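Dhd127_b (Synthetic construct, PDB 6DLM) pairs with its designed partner chain, Dhd127_a, as one helical hairpin of a de novo coiled-coil heterodimer. Local coordinates at residues 13-16 / 17-20; 28-31 / 32-36; 43-46 / 47-51; 64-67 / 68-71. All coordinates share one frame; numbering follows the deposited sequence.

Interaction 1. Residues 13-16 / 17-20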
# COMPACT_ATOMS: atom_id res chain seq x y z
N ASP B 13 -1.61 -14.72 8.47
CA ASP B 13 -0.19 -14.49 8.68
C ASP B 13 0.45 -13.86 7.43
O ASP B 13 1.21 -12.93 7.53
CB ASP B 13 0.54 -15.80 8.99
CG ASP B 13 0.14 -16.38 10.33
OD1 ASP B 13 -0.54 -15.69 11.11
OD2 ASP B 13 0.52 -17.53 10.61
N SER B 14 0.11 -14.40 6.27
CA SER B 14 0.61 -13.87 5.01
C SER B 14 0.13 -12.42 4.79
O SER B 14 0.90 -11.59 4.34
CB SER B 14 0.15 -14.77 3.86
OG SER B 14 0.82 -14.43 2.67
N GLN B 15 -1.13 -12.15 5.10
CA GLN B 15 -1.66 -10.79 4.97
C GLN B 15 -0.93 -9.82 5.90
O GLN B 15 -0.59 -8.74 5.48
CB GLN B 15 -3.15 -10.77 5.32
CG GLN B 15 -4.05 -11.34 4.24
CD GLN B 15 -4.26 -10.38 3.10
OE1 GLN B 15 -3.73 -10.56 2.01
NE2 GLN B 15 -5.00 -9.31 3.36
N GLU B 16 -0.70 -10.22 7.14
CA GLU B 16 0.02 -9.36 8.09
C GLU B 16 1.45 -9.09 7.61
O GLU B 16 1.92 -7.97 7.72
CB GLU B 16 0.03 -9.98 9.48
CG GLU B 16 -1.35 -10.32 10.00
CD GLU B 16 -1.99 -9.21 10.78
OE1 GLU B 16 -2.82 -9.50 11.66
OE2 GLU B 16 -1.64 -8.03 10.54
N HIS B 17 2.10 -10.10 7.06
CA HIS B 17 3.42 -9.90 6.51
C HIS B 17 3.34 -8.89 5.36
O HIS B 17 4.17 -7.99 5.27
CB HIS B 17 3.98 -11.22 5.99
CG HIS B 17 5.33 -11.10 5.37
ND1 HIS B 17 6.49 -11.11 6.11
CD2 HIS B 17 5.71 -10.98 4.08
CE1 HIS B 17 7.53 -11.00 5.30
NE2 HIS B 17 7.08 -10.91 4.06
N LEU B 18 2.33 -9.03 4.51
CA LEU B 18 2.13 -8.10 3.41
C LEU B 18 1.88 -6.68 3.92
O LEU B 18 2.44 -5.74 3.38
CB LEU B 18 0.98 -8.56 2.52
CG LEU B 18 0.63 -7.71 1.30
CD1 LEU B 18 1.84 -7.47 0.42
CD2 LEU B 18 -0.48 -8.35 0.50
N LEU B 19 1.07 -6.54 4.96
CA LEU B 19 0.81 -5.23 5.54
C LEU B 19 2.11 -4.59 6.06
O LEU B 19 2.30 -3.40 5.92
CB LEU B 19 -0.23 -5.30 6.65
CG LEU B 19 -1.67 -5.57 6.21
CD1 LEU B 19 -2.60 -5.46 7.40
CD2 LEU B 19 -2.10 -4.60 5.11
N ARG B 20 2.99 -5.38 6.65
CA ARG B 20 4.26 -4.83 7.12
C ARG B 20 5.08 -4.27 5.94
O ARG B 20 5.65 -3.20 6.05
CB ARG B 20 5.05 -5.86 7.92
CG ARG B 20 4.50 -6.05 9.32
CD ARG B 20 5.39 -6.89 10.20
NE ARG B 20 5.40 -8.29 9.82
CZ ARG B 20 4.48 -9.17 10.20
NH1 ARG B 20 3.49 -8.79 10.98
NH2 ARG B 20 4.57 -10.43 9.80
O HOH W 1 2.71 -12.64 9.65
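R20 folds back over the preceding turn of helix and lays its guanidinium on the backbone of E16. Its CB and CG already graze the carbonyl oxygen of E16, CG at 3.6 Å from E16 O. The chain then bends at chi3 (-71°), which turns the head back toward the N terminus instead of letting it run outward. As a result E16 O sits 3.7 Å above the guanidinium plane of R20, over its centre, while R20 NH1 passes 4.0 Å from E16 CB. At the tip, R20 NH2 gives a hydrogen bond of 2.9 Å to a water lying at the edge of the plane, and this water donates to D13 O at 2.6 Å. D13 O also accepts the regular i to i+4 bond from H17 N (3.0 Å), so two donors share it. The turn belongs to helix 7-37 of a two-helix hairpin: the long, flexible arginine suits the solvent side, whereas L18, buried, packs on Q63 and N67 of helix 44-75. E16 bends at chi2, which brings its OE2 to 4.2 Å from L19 CD1, and its OE1 forms a salt bridge with R71 of the Dhd127_a chain; Q15 NE2 hydrogen-bonds H67 of the same chain.

Interaction 2. Residues 28-31 / 32-36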
# COMPACT_ATOMS: atom_id res chain seq x y z
N THR B 28 8.51 4.90 3.46
CA THR B 28 9.43 5.39 2.45
C THR B 28 8.80 6.57 1.69
O THR B 28 9.44 7.58 1.48
CB THR B 28 9.74 4.27 1.45
OG1 THR B 28 10.30 3.16 2.15
CG2 THR B 28 10.69 4.76 0.40
N GLN B 29 7.55 6.42 1.30
CA GLN B 29 6.82 7.49 0.63
C GLN B 29 6.61 8.73 1.53
O GLN B 29 6.64 9.85 1.05
CB GLN B 29 5.52 6.96 0.06
CG GLN B 29 5.76 6.09 -1.15
CD GLN B 29 6.08 6.92 -2.39
OE1 GLN B 29 5.41 7.89 -2.67
NE2 GLN B 29 7.09 6.51 -3.14
N LYS B 30 6.34 8.53 2.82
CA LYS B 30 6.22 9.65 3.72
C LYS B 30 7.55 10.44 3.82
O LYS B 30 7.53 11.65 3.84
CB LYS B 30 5.76 9.19 5.10
CG LYS B 30 5.42 10.33 6.04
CD LYS B 30 4.41 11.29 5.43
CE LYS B 30 3.06 10.63 5.25
NZ LYS B 30 1.95 11.59 5.00
N GLU B 31 8.68 9.75 3.90
CA GLU B 31 9.95 10.48 3.95
C GLU B 31 10.10 11.30 2.66
O GLU B 31 10.46 12.46 2.71
CB GLU B 31 11.15 9.55 4.11
CG GLU B 31 12.49 10.27 4.06
CD GLU B 31 13.70 9.34 4.11
OE1 GLU B 31 13.53 8.17 4.46
OE2 GLU B 31 14.82 9.79 3.83
N LEU B 32 9.76 10.70 1.53
CA LEU B 32 9.87 11.39 0.26
C LEU B 32 8.98 12.63 0.24
O LEU B 32 9.43 13.70 -0.13
CB LEU B 32 9.46 10.42 -0.85
CG LEU B 32 9.35 10.91 -2.29
CD1 LEU B 32 10.65 11.51 -2.75
CD2 LEU B 32 8.94 9.78 -3.21
N LEU B 33 7.74 12.50 0.68
CA LEU B 33 6.84 13.65 0.72
C LEU B 33 7.31 14.74 1.70
O LEU B 33 7.25 15.92 1.39
CB LEU B 33 5.44 13.19 1.10
CG LEU B 33 4.43 14.30 1.33
CD1 LEU B 33 4.27 15.18 0.10
CD2 LEU B 33 3.10 13.69 1.73
N GLU B 34 7.77 14.35 2.88
CA GLU B 34 8.27 15.33 3.84
C GLU B 34 9.50 16.08 3.30
O GLU B 34 9.62 17.27 3.50
CB GLU B 34 8.53 14.67 5.19
CG GLU B 34 7.23 14.27 5.87
CD GLU B 34 7.37 13.93 7.34
OE1 GLU B 34 8.38 13.34 7.73
OE2 GLU B 34 6.45 14.25 8.11
N ILE B 35 10.39 15.37 2.65
CA ILE B 35 11.54 16.02 2.03
C ILE B 35 11.13 16.98 0.91
O ILE B 35 11.62 18.09 0.84
CB ILE B 35 12.50 14.97 1.45
CG1 ILE B 35 13.14 14.16 2.58
CG2 ILE B 35 13.57 15.64 0.61
CD1 ILE B 35 13.99 13.02 2.09
N LEU B 36 10.20 16.55 0.07
CA LEU B 36 9.71 17.38 -1.05
C LEU B 36 9.07 18.69 -0.59
O LEU B 36 9.32 19.73 -1.18
CB LEU B 36 8.72 16.60 -1.91
CG LEU B 36 9.32 15.54 -2.83
CD1 LEU B 36 8.22 14.75 -3.51
CD2 LEU B 36 10.21 16.19 -3.87
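The side chains of E31 and I35 lie side by side, one helical turn apart, and meet through E31 CG, 3.7 Å from I35 CD1. The aliphatic part of the glutamate leaves in the extended form, CG anti to the backbone N (chi1 176°), and carries its carboxylate past the isoleucine to a salt bridge with R45 of the following helix. K30 and E34 also meet through methylenes, crossing with K30 CD 4.1 Å from E34 CG. Here helix 7-37 approaches the end of the hairpin and belongs to a coiled-coil heterodimer: branched L32 and I35 suit the face that packs on V46 of helix 44-75, while the charged E34 suits its exposed position. In two further pairs a methyl group packs against a polar tip. L32 lies alongside Q29, its CD2 3.8 Å from Q29 NE2; K30, bent at chi2 and chi3, runs alongside L33, with NZ 4.1 Å from L33 CD2. Among polar contacts, the buried Q29 NE2 is held by S53 and by S29 of the Dhd127_a chain, a buried polar site between the chains. The opposite charges of K30 and E34 remain well separated, K30 NZ being 6.1 Å from E34 OE2. Of the regular backbone bonds, I35 N to E31 O measures 2.9 Å.

Interaction 3. Residues 43-46 / 47-51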
# COMPACT_ATOMS: atom_id res chain seq x y z
N VAL B 43 18.46 16.20 -5.07
CA VAL B 43 17.50 15.12 -5.21
C VAL B 43 18.07 13.69 -5.09
O VAL B 43 17.38 12.75 -5.43
CB VAL B 43 16.72 15.22 -6.54
CG1 VAL B 43 15.77 16.40 -6.50
CG2 VAL B 43 17.68 15.34 -7.71
N GLU B 44 19.30 13.52 -4.62
CA GLU B 44 19.83 12.18 -4.55
C GLU B 44 19.02 11.27 -3.63
O GLU B 44 18.71 10.16 -4.00
CB GLU B 44 21.30 12.21 -4.12
CG GLU B 44 22.18 12.98 -5.09
CD GLU B 44 23.66 12.90 -4.77
OE1 GLU B 44 24.05 11.96 -4.06
OE2 GLU B 44 24.42 13.77 -5.22
N ARG B 45 18.70 11.75 -2.43
CA ARG B 45 17.91 10.94 -1.51
C ARG B 45 16.50 10.66 -2.04
O ARG B 45 16.05 9.53 -2.04
CB ARG B 45 17.82 11.62 -0.15
CG ARG B 45 16.97 10.89 0.86
CD ARG B 45 17.47 9.49 1.13
NE ARG B 45 16.76 8.89 2.25
CZ ARG B 45 17.01 7.70 2.76
NH1 ARG B 45 17.96 6.94 2.25
NH2 ARG B 45 16.29 7.26 3.78
N VAL B 46 15.81 11.68 -2.55
CA VAL B 46 14.48 11.44 -3.08
C VAL B 46 14.51 10.47 -4.27
O VAL B 46 13.64 9.63 -4.37
CB VAL B 46 13.73 12.74 -3.46
CG1 VAL B 46 13.31 13.50 -2.22
CG2 VAL B 46 14.56 13.60 -4.39
N ARG B 47 15.50 10.57 -5.16
CA ARG B 47 15.59 9.65 -6.28
C ARG B 47 15.81 8.23 -5.75
O ARG B 47 15.27 7.29 -6.31
CB ARG B 47 16.73 10.04 -7.22
CG ARG B 47 16.40 11.19 -8.15
CD ARG B 47 15.35 10.80 -9.18
NE ARG B 47 15.14 11.86 -10.15
CZ ARG B 47 14.18 11.88 -11.06
NH1 ARG B 47 13.31 10.89 -11.15
NH2 ARG B 47 14.09 12.90 -11.90
N GLU B 48 16.62 8.08 -4.72
CA GLU B 48 16.83 6.76 -4.12
C GLU B 48 15.53 6.22 -3.48
O GLU B 48 15.26 5.03 -3.58
CB GLU B 48 17.97 6.79 -3.10
CG GLU B 48 18.12 5.52 -2.29
CD GLU B 48 18.47 4.29 -3.11
OE1 GLU B 48 18.44 3.18 -2.55
OE2 GLU B 48 18.77 4.44 -4.31
N LEU B 49 14.76 7.08 -2.83
CA LEU B 49 13.48 6.65 -2.25
C LEU B 49 12.51 6.18 -3.34
O LEU B 49 11.77 5.23 -3.13
CB LEU B 49 12.84 7.77 -1.43
CG LEU B 49 13.62 8.16 -0.17
CD1 LEU B 49 13.10 9.46 0.40
CD2 LEU B 49 13.57 7.04 0.85
N VAL B 50 12.51 6.87 -4.46
CA VAL B 50 11.68 6.44 -5.57
C VAL B 50 12.13 5.06 -6.07
O VAL B 50 11.31 4.19 -6.26
CB VAL B 50 11.76 7.43 -6.74
CG1 VAL B 50 11.17 6.81 -8.00
CG2 VAL B 50 11.04 8.72 -6.39
N ARG B 51 13.43 4.86 -6.23
CA ARG B 51 13.94 3.57 -6.69
C ARG B 51 13.56 2.45 -5.72
O ARG B 51 13.08 1.41 -6.13
CB ARG B 51 15.46 3.62 -6.82
CG ARG B 51 16.07 2.43 -7.52
CD ARG B 51 17.58 2.36 -7.31
NE ARG B 51 17.90 2.05 -5.92
CZ ARG B 51 17.76 0.85 -5.38
NH1 ARG B 51 17.31 -0.16 -6.11
NH2 ARG B 51 18.06 0.64 -4.11
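One face of the R45 guanidinium rests on L49, whose CD2 stands 3.7 Å above the plane and is displaced toward its rim. The closest of the guanidinium atoms to this methyl is R45 NE, 3.9 Å from L49 CD2. R45 reaches it by starting with CG anti to the backbone N and turning at chi2 (59°), which sends the chain along the helix toward the next turn. NE uses its N-H in the salt bridge to E31; arginine thus offers a flat surface to leucine and a charge to glutamate. The R51 guanidinium is used at its edge instead. It grips the carboxylate of E48 side-on, NE giving 3.0 Å to E48 OE2 at 172° and NH2 giving 3.0 Å to E48 OE1 at 160°, both on the syn side. Two bonds, one to each oxygen, restrict rotation of the carboxylate, and E48 OE1 has a further salt bridge with R52. These residues open helix 44-75, the second arm of the designed helical hairpin. V43 occupies the N-cap position but has no polar side chain to cap with; it is S42 OG that hydrogen-bonds E44 N near the helix start. V43 O accepts from R47 N at 2.9 Å and is also brushed by R47 CG, at 3.3 Å. The rest of R47 bends at chi2 and extends away to a salt bridge with E37 of the Dhd127_a chain. L49 gives the arm an apolar surface that packs on T28 and E31. V50 turns its CG2 over the preceding turn, 3.4 Å from V46 O.

Interaction 4. Residues 64-67 / 68-71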
# COMPACT_ATOMS: atom_id res chain seq x y z
N SER B 64 0.56 -9.80 -3.00
CA SER B 64 -0.88 -9.57 -2.98
C SER B 64 -1.59 -10.46 -4.00
O SER B 64 -2.59 -11.08 -3.67
CB SER B 64 -1.17 -8.11 -3.30
OG SER B 64 -2.55 -7.88 -3.42
N ASP B 65 -1.05 -10.56 -5.20
CA ASP B 65 -1.66 -11.41 -6.22
C ASP B 65 -1.73 -12.86 -5.72
O ASP B 65 -2.74 -13.51 -5.90
CB ASP B 65 -0.82 -11.38 -7.50
CG ASP B 65 -1.03 -10.12 -8.32
OD1 ASP B 65 -1.88 -9.29 -7.96
OD2 ASP B 65 -0.35 -9.97 -9.35
N ARG B 66 -0.67 -13.32 -5.09
CA ARG B 66 -0.64 -14.67 -4.55
C ARG B 66 -1.67 -14.86 -3.44
O ARG B 66 -2.38 -15.85 -3.41
CB ARG B 66 0.75 -15.00 -4.04
CG ARG B 66 0.86 -16.34 -3.36
CD ARG B 66 1.26 -16.17 -1.90
NE ARG B 66 2.66 -15.79 -1.76
CZ ARG B 66 3.10 -14.91 -0.86
NH1 ARG B 66 2.27 -14.18 -0.15
NH2 ARG B 66 4.40 -14.76 -0.69
N ASN B 67 -1.75 -13.90 -2.53
CA ASN B 67 -2.73 -13.96 -1.44
C ASN B 67 -4.17 -13.94 -1.96
O ASN B 67 -5.02 -14.64 -1.44
CB ASN B 67 -2.52 -12.81 -0.45
CG ASN B 67 -1.21 -12.93 0.29
OD1 ASN B 67 -0.54 -13.94 0.21
ND2 ASN B 67 -0.85 -11.90 1.02
N VAL B 68 -4.41 -13.14 -2.98
CA VAL B 68 -5.73 -13.11 -3.59
C VAL B 68 -6.09 -14.47 -4.20
O VAL B 68 -7.21 -14.93 -4.05
CB VAL B 68 -5.81 -12.01 -4.66
CG1 VAL B 68 -7.07 -12.16 -5.48
CG2 VAL B 68 -5.73 -10.65 -3.99
N ARG B 69 -5.12 -15.13 -4.84
CA ARG B 69 -5.39 -16.45 -5.39
C ARG B 69 -5.79 -17.41 -4.26
O ARG B 69 -6.75 -18.14 -4.39
CB ARG B 69 -4.16 -17.01 -6.09
CG ARG B 69 -3.78 -16.30 -7.37
CD ARG B 69 -2.82 -17.13 -8.21
NE ARG B 69 -1.52 -17.26 -7.58
CZ ARG B 69 -0.51 -16.41 -7.76
NH1 ARG B 69 -0.66 -15.37 -8.56
NH2 ARG B 69 0.64 -16.61 -7.15
N LEU B 70 -5.04 -17.39 -3.17
CA LEU B 70 -5.34 -18.23 -2.02
C LEU B 70 -6.70 -17.90 -1.39
O LEU B 70 -7.44 -18.79 -1.05
CB LEU B 70 -4.24 -18.12 -0.97
CG LEU B 70 -2.87 -18.54 -1.48
CD1 LEU B 70 -1.82 -18.38 -0.39
CD2 LEU B 70 -2.89 -19.97 -1.99
N LEU B 71 -7.01 -16.61 -1.27
CA LEU B 71 -8.31 -16.22 -0.72
C LEU B 71 -9.47 -16.76 -1.57
O LEU B 71 -10.45 -17.23 -1.03
CB LEU B 71 -8.41 -14.70 -0.62
CG LEU B 71 -7.61 -14.08 0.53
CD1 LEU B 71 -7.49 -12.58 0.40
CD2 LEU B 71 -8.24 -14.45 1.86
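R66 and R69 cross at about a right angle, their guanidinium planes 81° apart, on helix 44-75 of a designed two-helix hairpin. R69 bends at chi3 (-68°) and curls back along its own helix, placing R66 CA 3.5 Å above its guanidinium plane and the carbonyl oxygen of D65 on the same face. Its NH2 lies 3.5 Å from R66 CB, so the flat head packs on the root of the other arginine; the charged ends stay separated, R66 NE being 5.8 Å from R69 NH2. The nearby carboxylate of D65 could temper this charge, although its salt bridge is with R61. R66 turns at both chi2 and chi3, and its CD passes 4.1 Å from L70 CD1, the two chains meeting at a slant. L70 offers an apolar side to the methylenes of R66, whereas V68 packs on Q16 and L71 on L8, both of the Dhd127_a chain. N67 is buried and its amide is well served: OD1 accepts from S14, and ND2 makes a weak bond to Q15. The head of R66 adds to this by donating from NH1 to N67 OD1 at 2.8 Å, with the oxygen in the guanidinium plane and the donor tilted 33° from the plane of the amide carbonyl.

Overall arrangement
From the N terminus, interaction 1 comes first on helix 7-37 and interaction 2 follows on the same helix, their centres 23 Å apart. The chain then turns, and interaction 3 opens helix 44-75, with interaction 4 farther along it. Each is local and in series with the others; the loop closures arise between them. Interactions 2 and 3 meet near the turn through E31 and R45, closing the short connection. Interactions 1 and 4 meet at the other end through S14 and N67, closing nearly the whole hairpin, and the 31-to-45 connection falls inside this 14-to-67 span. The two meeting points thus tie the antiparallel helices together on opposite sides of the chain's centre.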